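Long-range contacts in glycoside hydrolase 15-related protein (Kribbella flavida, PDB 5Z3E), which hydrolyses the alpha-1,6-glucosidic linkage of isomaltose from its non-reducing end, giving beta-D-glucose and D-glucose: residues R175-L186 with L225-T234; I317-W325 with W383-E394. The protein carries 1 engineered substitution. All coordinates share one frame; numbering follows the deposited sequence.

Contact 1: R175-L186 with L225-T234; sequences RAGIDVAVDYLL and LRSAPWSAAT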
loop_
_atom_site.group_PDB
_atom_site.type_symbol
_atom_site.label_atom_id
_atom_site.label_comp_id
_atom_site.label_asym_id
_atom_site.label_seq_id
_atom_site.Cartn_x
_atom_site.Cartn_y
_atom_site.Cartn_z
ATOM N N ARG A 175 17.301 10.684 -4.702
ATOM C CA ARG A 175 17.852 10.664 -3.356
ATOM C C ARG A 175 17.384 11.823 -2.492
ATOM O O ARG A 175 17.122 11.622 -1.296
ATOM C CB ARG A 175 19.380 10.615 -3.430
ATOM C CG ARG A 175 20.098 10.850 -2.108
ATOM C CD ARG A 175 19.865 9.734 -1.089
ATOM N NE ARG A 175 20.643 10.009 0.125
ATOM C CZ ARG A 175 21.952 9.814 0.243
ATOM N NH1 ARG A 175 22.620 9.129 -0.674
ATOM N NH2 ARG A 175 22.588 10.272 1.314
ATOM N N ALA A 176 17.328 13.045 -3.026
ATOM C CA ALA A 176 16.970 14.159 -2.160
ATOM C C ALA A 176 15.535 14.013 -1.659
ATOM O O ALA A 176 15.226 14.411 -0.532
ATOM C CB ALA A 176 17.237 15.482 -2.829
ATOM N N GLY A 177 14.650 13.420 -2.459
ATOM C CA GLY A 177 13.302 13.121 -1.994
ATOM C C GLY A 177 13.274 11.978 -0.969
ATOM O O GLY A 177 12.575 12.064 0.037
ATOM N N ILE A 178 14.078 10.948 -1.229
ATOM C CA ILE A 178 14.282 9.893 -0.233
ATOM C C ILE A 178 14.700 10.489 1.105
ATOM O O ILE A 178 14.182 10.083 2.152
ATOM C CB ILE A 178 15.307 8.862 -0.766
ATOM C CG1 ILE A 178 14.674 8.025 -1.893
ATOM C CG2 ILE A 178 15.846 8.000 0.361
ATOM C CD1 ILE A 178 15.658 7.183 -2.674
ATOM N N ASP A 179 15.634 11.438 1.096
ATOM C CA ASP A 179 16.121 12.020 2.335
ATOM C C ASP A 179 14.998 12.691 3.113
ATOM O O ASP A 179 14.961 12.604 4.354
ATOM C CB ASP A 179 17.217 13.045 2.053
ATOM C CG ASP A 179 18.559 12.453 1.641
ATOM O OD1 ASP A 179 18.797 11.255 1.860
ATOM O OD2 ASP A 179 19.405 13.244 1.134
ATOM N N VAL A 180 14.101 13.399 2.429
ATOM C CA VAL A 180 12.972 14.030 3.105
ATOM C C VAL A 180 12.094 12.965 3.777
ATOM O O VAL A 180 11.715 13.090 4.945
ATOM C CB VAL A 180 12.142 14.896 2.134
ATOM C CG1 VAL A 180 10.898 15.433 2.798
ATOM C CG2 VAL A 180 12.972 16.039 1.597
ATOM N N ALA A 181 11.750 11.915 3.021
ATOM C CA ALA A 181 10.899 10.865 3.566
ATOM C C ALA A 181 11.546 10.156 4.746
ATOM O O ALA A 181 10.868 9.862 5.742
ATOM C CB ALA A 181 10.542 9.873 2.469
ATOM N N VAL A 182 12.837 9.848 4.640
ATOM C CA VAL A 182 13.526 9.184 5.734
ATOM C C VAL A 182 13.532 10.059 6.971
ATOM O O VAL A 182 13.208 9.606 8.071
ATOM C CB VAL A 182 14.963 8.768 5.350
ATOM C CG1 VAL A 182 15.725 8.309 6.572
ATOM C CG2 VAL A 182 14.956 7.678 4.296
ATOM N N ASP A 183 13.921 11.323 6.828
ATOM C CA ASP A 183 13.970 12.202 7.996
ATOM C C ASP A 183 12.599 12.284 8.666
ATOM O O ASP A 183 12.493 12.293 9.893
ATOM C CB ASP A 183 14.446 13.597 7.598
ATOM C CG ASP A 183 15.944 13.691 7.328
ATOM O OD1 ASP A 183 16.710 12.802 7.736
ATOM O OD2 ASP A 183 16.336 14.745 6.764
ATOM N N TYR A 184 11.547 12.394 7.861
ATOM C CA TYR A 184 10.186 12.475 8.383
ATOM C C TYR A 184 9.826 11.205 9.157
ATOM O O TYR A 184 9.312 11.281 10.284
ATOM C CB TYR A 184 9.252 12.706 7.204
ATOM C CG TYR A 184 7.800 12.929 7.562
ATOM C CD1 TYR A 184 7.385 14.063 8.232
ATOM C CD2 TYR A 184 6.815 12.026 7.177
ATOM C CE1 TYR A 184 6.051 14.299 8.510
ATOM C CE2 TYR A 184 5.478 12.253 7.430
ATOM C CZ TYR A 184 5.092 13.398 8.086
ATOM O OH TYR A 184 3.791 13.721 8.331
ATOM N N LEU A 185 10.072 10.040 8.565
ATOM C CA LEU A 185 9.708 8.798 9.215
ATOM C C LEU A 185 10.521 8.501 10.451
ATOM O O LEU A 185 9.991 7.965 11.426
ATOM C CB LEU A 185 9.790 7.642 8.227
ATOM C CG LEU A 185 8.755 7.670 7.110
ATOM C CD1 LEU A 185 9.018 6.564 6.128
ATOM C CD2 LEU A 185 7.347 7.606 7.670
ATOM N N LEU A 186 11.810 8.847 10.452
ATOM C CA LEU A 186 12.611 8.613 11.651
ATOM C C LEU A 186 12.049 9.410 12.830
ATOM O O LEU A 186 12.136 8.971 13.967
ATOM C CB LEU A 186 14.080 8.947 11.419
ATOM C CG LEU A 186 14.825 8.028 10.461
ATOM C CD1 LEU A 186 16.221 8.574 10.236
ATOM C CD2 LEU A 186 14.906 6.607 10.964
ATOM N N LEU A 225 23.019 3.225 -0.902
ATOM C CA LEU A 225 22.748 4.193 0.148
ATOM C C LEU A 225 23.597 3.982 1.395
ATOM O O LEU A 225 23.311 4.539 2.450
ATOM C CB LEU A 225 21.244 4.175 0.479
ATOM C CG LEU A 225 20.343 4.503 -0.716
ATOM C CD1 LEU A 225 18.868 4.251 -0.398
ATOM C CD2 LEU A 225 20.543 5.929 -1.211
ATOM N N ARG A 226 24.671 3.198 1.268
ATOM C CA ARG A 226 25.513 2.811 2.400
ATOM C C ARG A 226 26.134 3.975 3.129
ATOM O O ARG A 226 26.462 3.858 4.317
ATOM C CB ARG A 226 26.602 1.831 1.934
ATOM C CG ARG A 226 27.584 2.402 0.926
ATOM C CD ARG A 226 28.409 1.292 0.270
ATOM N NE ARG A 226 29.570 1.030 1.070
ATOM C CZ ARG A 226 30.352 -0.037 0.917
ATOM N NH1 ARG A 226 30.055 -0.958 -0.002
ATOM N NH2 ARG A 226 31.426 -0.131 1.698
ATOM N N SER A 227 26.342 5.100 2.442
ATOM C CA SER A 227 26.997 6.236 3.047
ATOM C C SER A 227 26.024 7.326 3.475
ATOM O O SER A 227 26.439 8.383 3.943
ATOM C CB SER A 227 28.062 6.832 2.118
ATOM O OG SER A 227 29.009 5.865 1.725
ATOM N N ALA A 228 24.720 7.080 3.343
ATOM C CA ALA A 228 23.762 8.087 3.755
ATOM C C ALA A 228 23.903 8.339 5.247
ATOM O O ALA A 228 24.132 7.408 6.028
ATOM C CB ALA A 228 22.353 7.633 3.447
ATOM N N PRO A 229 23.722 9.588 5.693
ATOM C CA PRO A 229 23.901 9.871 7.121
ATOM C C PRO A 229 22.952 9.117 8.030
ATOM O O PRO A 229 23.272 8.859 9.185
ATOM C CB PRO A 229 23.681 11.396 7.222
ATOM C CG PRO A 229 23.172 11.763 5.969
ATOM C CD PRO A 229 23.471 10.804 4.909
ATOM N N TRP A 230 21.793 8.753 7.511
ATOM C CA TRP A 230 20.743 8.055 8.232
ATOM C C TRP A 230 20.819 6.541 8.084
ATOM O O TRP A 230 19.926 5.840 8.581
ATOM C CB TRP A 230 19.369 8.581 7.782
ATOM C CG TRP A 230 19.218 8.787 6.298
ATOM C CD1 TRP A 230 19.117 9.995 5.667
ATOM C CD2 TRP A 230 19.153 7.798 5.260
ATOM N NE1 TRP A 230 18.958 9.831 4.330
ATOM C CE2 TRP A 230 18.977 8.495 4.038
ATOM C CE3 TRP A 230 19.195 6.407 5.223
ATOM C CZ2 TRP A 230 18.871 7.842 2.819
ATOM C CZ3 TRP A 230 19.095 5.767 4.009
ATOM C CH2 TRP A 230 18.931 6.493 2.822
ATOM N N SER A 231 21.849 6.002 7.427
ATOM C CA SER A 231 21.882 4.582 7.127
ATOM C C SER A 231 21.636 3.704 8.362
ATOM O O SER A 231 20.734 2.867 8.374
ATOM C CB SER A 231 23.211 4.216 6.463
ATOM O OG SER A 231 23.303 2.837 6.244
ATOM N N ALA A 232 22.466 3.845 9.383
ATOM C CA ALA A 232 22.321 3.012 10.572
ATOM C C ALA A 232 21.003 3.263 11.273
ATOM O O ALA A 232 20.349 2.330 11.772
ATOM C CB ALA A 232 23.488 3.273 11.531
ATOM N N ALA A 233 20.607 4.525 11.368
ATOM C CA ALA A 233 19.399 4.891 12.084
ATOM C C ALA A 233 18.185 4.168 11.521
ATOM O O ALA A 233 17.289 3.781 12.275
ATOM C CB ALA A 233 19.198 6.391 12.051
ATOM N N THR A 234 18.124 4.008 10.191
ATOM C CA THR A 234 16.956 3.367 9.600
ATOM C C THR A 234 16.777 1.943 10.111
ATOM O O THR A 234 15.655 1.521 10.385
ATOM C CB THR A 234 16.975 3.433 8.079
ATOM O OG1 THR A 234 18.058 2.709 7.522
ATOM C CG2 THR A 234 16.917 4.871 7.591
HETATM O O HOH W 1 25.504 10.458 1.649
#
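Trp230 is the bump of this contact: its indole fits a hollow on helix 175-186 walled by Arg175, Ile178, Asp179 and Val182. Both faces of the ring are covered. Val182 CG1 lies 3.7 Å from the centroid of the five-membered ring of Trp230, 19° off its normal, a CH-pi contact; over the opposite face, Ala228 CB from the same turn sits 3.4 Å above the ring plane. With chi1 at 43°, CG stands between the backbone N and the carbonyl carbon, which brings the ring into this gap. At its edge, Trp230 NE1 donates to Asp179 OD1 (2.9 Å, 152°). That oxygen also takes Arg175 NE at 2.8 Å, a salt bridge, and the two donors arrive from opposite faces of the carboxylate. Arg175 bends at chi2 and lays one guanidinium face over Ala228 CB, 3.4 Å from NH2, while Pro229 CD meets its edge. A water accepts from Arg175 NH2 and in turn bonds weakly to Ser227 O. At the far end Leu186 CD1 packs between Trp230 CB at 4.0 Å and Ala233 CB at 4.1 Å. Far from the catalytic residues, the contact joins helix 175-188 to the turns before helix 231-248, consistent with the (alpha/alpha)6 barrel of family 15. Helix 206-220 meets Trp230, Leu225 and Thr234 through Val219, helix 151-167 backs Ile178 and Val182, and Arg108 of helix 108-119 salt-bridges Asp183.

Contact 2: I317-W325 with W383-E394; sequences ILLSALLGW and WSHGMYLILADE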
loop_
_atom_site.group_PDB
_atom_site.type_symbol
_atom_site.label_atom_id
_atom_site.label_comp_id
_atom_site.label_asym_id
_atom_site.label_seq_id
_atom_site.Cartn_x
_atom_site.Cartn_y
_atom_site.Cartn_z
ATOM N N ILE A 317 -10.462 -6.141 -4.036
ATOM C CA ILE A 317 -9.554 -6.759 -4.980
ATOM C C ILE A 317 -8.113 -6.681 -4.468
ATOM O O ILE A 317 -7.364 -7.662 -4.522
ATOM C CB ILE A 317 -9.694 -6.150 -6.384
ATOM C CG1 ILE A 317 -10.934 -6.699 -7.128
ATOM C CG2 ILE A 317 -8.461 -6.407 -7.222
ATOM C CD1 ILE A 317 -12.264 -6.407 -6.508
ATOM N N LEU A 318 -7.701 -5.498 -3.984
ATOM C CA LEU A 318 -6.307 -5.316 -3.598
ATOM C C LEU A 318 -5.942 -6.205 -2.418
ATOM O O LEU A 318 -4.791 -6.603 -2.286
ATOM C CB LEU A 318 -6.020 -3.824 -3.351
ATOM C CG LEU A 318 -6.645 -3.183 -2.127
ATOM C CD1 LEU A 318 -5.741 -3.333 -0.911
ATOM C CD2 LEU A 318 -6.948 -1.726 -2.367
ATOM N N LEU A 319 -6.908 -6.491 -1.541
ATOM C CA LEU A 319 -6.659 -7.326 -0.384
ATOM C C LEU A 319 -6.629 -8.810 -0.763
ATOM O O LEU A 319 -5.826 -9.559 -0.202
ATOM C CB LEU A 319 -7.646 -7.064 0.731
ATOM C CG LEU A 319 -7.558 -5.681 1.378
ATOM C CD1 LEU A 319 -8.601 -5.550 2.456
ATOM C CD2 LEU A 319 -6.151 -5.421 1.938
ATOM N N SER A 320 -7.479 -9.232 -1.698
ATOM C CA SER A 320 -7.344 -10.585 -2.238
ATOM C C SER A 320 -6.003 -10.773 -2.929
ATOM O O SER A 320 -5.376 -11.818 -2.804
ATOM C CB SER A 320 -8.499 -10.868 -3.181
ATOM O OG SER A 320 -9.706 -10.927 -2.467
ATOM N N ALA A 321 -5.541 -9.741 -3.631
ATOM C CA ALA A 321 -4.254 -9.820 -4.293
ATOM C C ALA A 321 -3.132 -9.889 -3.271
ATOM O O ALA A 321 -2.174 -10.641 -3.437
ATOM C CB ALA A 321 -4.052 -8.617 -5.194
ATOM N N LEU A 322 -3.214 -9.069 -2.224
ATOM C CA LEU A 322 -2.211 -9.074 -1.169
ATOM C C LEU A 322 -2.116 -10.435 -0.484
ATOM O O LEU A 322 -1.020 -10.946 -0.220
ATOM C CB LEU A 322 -2.570 -7.976 -0.164
ATOM C CG LEU A 322 -1.652 -7.834 1.017
ATOM C CD1 LEU A 322 -0.242 -7.458 0.605
ATOM C CD2 LEU A 322 -2.244 -6.800 1.965
ATOM N N LEU A 323 -3.272 -11.023 -0.161
ATOM C CA LEU A 323 -3.266 -12.344 0.449
ATOM C C LEU A 323 -2.689 -13.364 -0.531
ATOM O O LEU A 323 -1.862 -14.198 -0.146
ATOM C CB LEU A 323 -4.657 -12.736 0.949
ATOM C CG LEU A 323 -4.719 -14.074 1.678
ATOM C CD1 LEU A 323 -3.772 -14.158 2.870
ATOM C CD2 LEU A 323 -6.150 -14.349 2.129
ATOM N N GLY A 324 -3.105 -13.301 -1.798
ATOM C CA GLY A 324 -2.561 -14.215 -2.776
ATOM C C GLY A 324 -1.044 -14.124 -2.912
ATOM O O GLY A 324 -0.358 -15.140 -3.038
ATOM N N TRP A 325 -0.521 -12.892 -2.906
ATOM C CA TRP A 325 0.924 -12.653 -2.997
ATOM C C TRP A 325 1.619 -13.337 -1.828
ATOM O O TRP A 325 2.631 -14.004 -1.968
ATOM C CB TRP A 325 1.117 -11.148 -2.997
ATOM C CG TRP A 325 2.517 -10.612 -3.119
ATOM C CD1 TRP A 325 3.694 -11.264 -3.364
ATOM C CD2 TRP A 325 2.838 -9.225 -3.042
ATOM N NE1 TRP A 325 4.717 -10.347 -3.436
ATOM C CE2 TRP A 325 4.220 -9.097 -3.243
ATOM C CE3 TRP A 325 2.082 -8.076 -2.815
ATOM C CZ2 TRP A 325 4.864 -7.844 -3.228
ATOM C CZ3 TRP A 325 2.707 -6.861 -2.799
ATOM C CH2 TRP A 325 4.074 -6.746 -3.003
ATOM N N TRP A 383 -4.885 1.007 -8.063
ATOM C CA TRP A 383 -4.246 0.108 -7.112
ATOM C C TRP A 383 -4.724 -1.341 -7.311
ATOM O O TRP A 383 -3.947 -2.281 -7.200
ATOM C CB TRP A 383 -4.494 0.636 -5.700
ATOM C CG TRP A 383 -3.757 -0.056 -4.576
ATOM C CD1 TRP A 383 -2.801 -1.015 -4.664
ATOM C CD2 TRP A 383 -3.973 0.182 -3.176
ATOM N NE1 TRP A 383 -2.415 -1.403 -3.396
ATOM C CE2 TRP A 383 -3.121 -0.680 -2.463
ATOM C CE3 TRP A 383 -4.831 1.020 -2.451
ATOM C CZ2 TRP A 383 -3.117 -0.749 -1.082
ATOM C CZ3 TRP A 383 -4.833 0.925 -1.066
ATOM C CH2 TRP A 383 -3.996 0.041 -0.407
ATOM N N SER A 384 -5.998 -1.538 -7.649
ATOM C CA SER A 384 -6.462 -2.896 -7.964
ATOM C C SER A 384 -5.650 -3.507 -9.102
ATOM O O SER A 384 -5.234 -4.663 -9.027
ATOM C CB SER A 384 -7.937 -2.904 -8.350
ATOM O OG SER A 384 -8.752 -2.623 -7.249
ATOM N N HIS A 385 -5.470 -2.733 -10.164
ATOM C CA HIS A 385 -4.677 -3.169 -11.290
ATOM C C HIS A 385 -3.210 -3.378 -10.957
ATOM O O HIS A 385 -2.585 -4.327 -11.426
ATOM C CB HIS A 385 -4.864 -2.204 -12.465
ATOM C CG HIS A 385 -6.231 -2.301 -13.080
ATOM N ND1 HIS A 385 -6.556 -3.319 -13.960
ATOM C CD2 HIS A 385 -7.364 -1.581 -12.908
ATOM C CE1 HIS A 385 -7.817 -3.199 -14.301
ATOM N NE2 HIS A 385 -8.352 -2.152 -13.683
ATOM N N GLY A 386 -2.650 -2.474 -10.142
ATOM C CA GLY A 386 -1.274 -2.661 -9.730
ATOM C C GLY A 386 -1.067 -3.945 -8.962
ATOM O O GLY A 386 -0.093 -4.663 -9.191
ATOM N N MET A 387 -1.974 -4.227 -8.037
ATOM C CA MET A 387 -1.872 -5.445 -7.252
ATOM C C MET A 387 -2.083 -6.698 -8.095
ATOM O O MET A 387 -1.440 -7.725 -7.869
ATOM C CB MET A 387 -2.861 -5.455 -6.089
ATOM C CG MET A 387 -2.688 -4.419 -5.076
ATOM S SD MET A 387 -1.024 -4.437 -4.254
ATOM C CE MET A 387 -1.136 -5.906 -3.326
ATOM N N TYR A 388 -2.991 -6.625 -9.068
ATOM C CA TYR A 388 -3.163 -7.734 -10.002
ATOM C C TYR A 388 -1.842 -8.032 -10.719
ATOM O O TYR A 388 -1.420 -9.199 -10.819
ATOM C CB TYR A 388 -4.260 -7.413 -11.023
ATOM C CG TYR A 388 -4.398 -8.524 -12.029
ATOM C CD1 TYR A 388 -5.125 -9.651 -11.730
ATOM C CD2 TYR A 388 -3.739 -8.461 -13.253
ATOM C CE1 TYR A 388 -5.198 -10.696 -12.633
ATOM C CE2 TYR A 388 -3.788 -9.492 -14.142
ATOM C CZ TYR A 388 -4.537 -10.595 -13.865
ATOM O OH TYR A 388 -4.597 -11.666 -14.736
ATOM N N LEU A 389 -1.179 -6.980 -11.202
ATOM C CA LEU A 389 0.103 -7.165 -11.863
ATOM C C LEU A 389 1.135 -7.806 -10.957
ATOM O O LEU A 389 1.901 -8.674 -11.399
ATOM C CB LEU A 389 0.620 -5.846 -12.422
ATOM C CG LEU A 389 -0.149 -5.304 -13.624
ATOM C CD1 LEU A 389 0.403 -3.953 -14.000
ATOM C CD2 LEU A 389 -0.046 -6.272 -14.820
ATOM N N ILE A 390 1.203 -7.387 -9.696
ATOM C CA ILE A 390 2.147 -7.978 -8.764
ATOM C C ILE A 390 1.873 -9.466 -8.593
ATOM O O ILE A 390 2.785 -10.279 -8.670
ATOM C CB ILE A 390 2.148 -7.241 -7.411
ATOM C CG1 ILE A 390 2.619 -5.801 -7.573
ATOM C CG2 ILE A 390 3.018 -7.993 -6.413
ATOM C CD1 ILE A 390 2.438 -4.930 -6.343
ATOM N N LEU A 391 0.623 -9.829 -8.318
ATOM C CA LEU A 391 0.321 -11.229 -8.067
ATOM C C LEU A 391 0.547 -12.081 -9.338
ATOM O O LEU A 391 1.100 -13.181 -9.275
ATOM C CB LEU A 391 -1.102 -11.377 -7.542
ATOM C CG LEU A 391 -1.548 -12.818 -7.268
ATOM C CD1 LEU A 391 -0.577 -13.563 -6.394
ATOM C CD2 LEU A 391 -2.951 -12.809 -6.677
ATOM N N ALA A 392 0.127 -11.561 -10.474
ATOM C CA ALA A 392 0.353 -12.261 -11.744
ATOM C C ALA A 392 1.848 -12.497 -11.942
ATOM O O ALA A 392 2.262 -13.572 -12.347
ATOM C CB ALA A 392 -0.235 -11.494 -12.891
ATOM N N ASP A 393 2.671 -11.477 -11.659
ATOM C CA ASP A 393 4.100 -11.631 -11.809
ATOM C C ASP A 393 4.665 -12.662 -10.828
ATOM O O ASP A 393 5.527 -13.465 -11.197
ATOM C CB ASP A 393 4.783 -10.271 -11.583
ATOM C CG ASP A 393 6.241 -10.328 -11.858
ATOM O OD1 ASP A 393 6.625 -10.832 -12.949
ATOM O OD2 ASP A 393 7.002 -9.852 -10.999
ATOM N N GLU A 394 4.203 -12.638 -9.592
ATOM C CA GLU A 394 4.650 -13.635 -8.606
ATOM C C GLU A 394 4.372 -15.059 -9.096
ATOM O O GLU A 394 5.119 -15.983 -8.755
ATOM C CB GLU A 394 3.935 -13.393 -7.295
ATOM C CG GLU A 394 4.463 -12.307 -6.522
ATOM C CD GLU A 394 5.864 -12.625 -5.942
ATOM O OE1 GLU A 394 6.006 -13.465 -5.057
ATOM O OE2 GLU A 394 6.754 -11.964 -6.402
HETATM O O HOH W 2 -9.029 -3.125 -4.509
HETATM O O HOH W 3 7.654 -10.430 -3.468
#
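Leu318 and Ser384 approach to 5.0 Å between CA atoms, as the helix segments run nearly parallel, axes 8.6 Å apart and crossing at 19°. Met387 is a knob in the hole formed by Leu318, Ala321, Leu322 and Trp325; its CB presses on Ala321 CB at 3.5 Å, tighter than usual, and its bent chain carries CE to the Trp325 ring edge. Leu318 CD2 lies over one face of Trp383, 3.5 Å from the six-membered centroid. Such close parallel helices fit the (alpha/alpha)6 barrel of family 15. Ser384 OG, hydrogen-bonded to Pro354 O, shares a water with Leu318 N; its side chain is about 5 Å from that of Ala355, an engineered residue where the native one is the probable proton acceptor. Ile390 CG2 sits over the face of the Trp325 six-membered ring, a CH-pi contact 3.4 Å from its centroid and 6° off the normal, and Glu394 CG meets Trp325 CD1 at 3.4 Å. Replacing Trp325 by an alanine takes away the indole and is likely to open a gap beside Ile390 CG2 and Met387 CE. Trp325 NE1 donates to a water, 2.9 Å away, that bonds weakly to Glu394 OE2, itself salt-bridged to Arg86.

From the N terminus, the chain first reaches contact 1, where helix 175-188 meets the turn leading into helix 231-248. This closes a loop of 38 residues that holds helix 206-220, together with Asp195 and Glu198, the predicted proton acceptor and the inferred proton donor. Contact 2 opens only after contact 1 has closed. It spans 57 residues, among them helices 333-344 and 367-374 and the engineered Ala355. The two loops follow in series, neither nesting nor crossing. Their centres lie 29 Å apart on opposite sides of the chain's centre, with nearest atoms about 16 Å apart: contact 1 ties helix 175-188 to residues 225-234, and contact 2 ties helix 317-329 to the chain's last helix, 382-394.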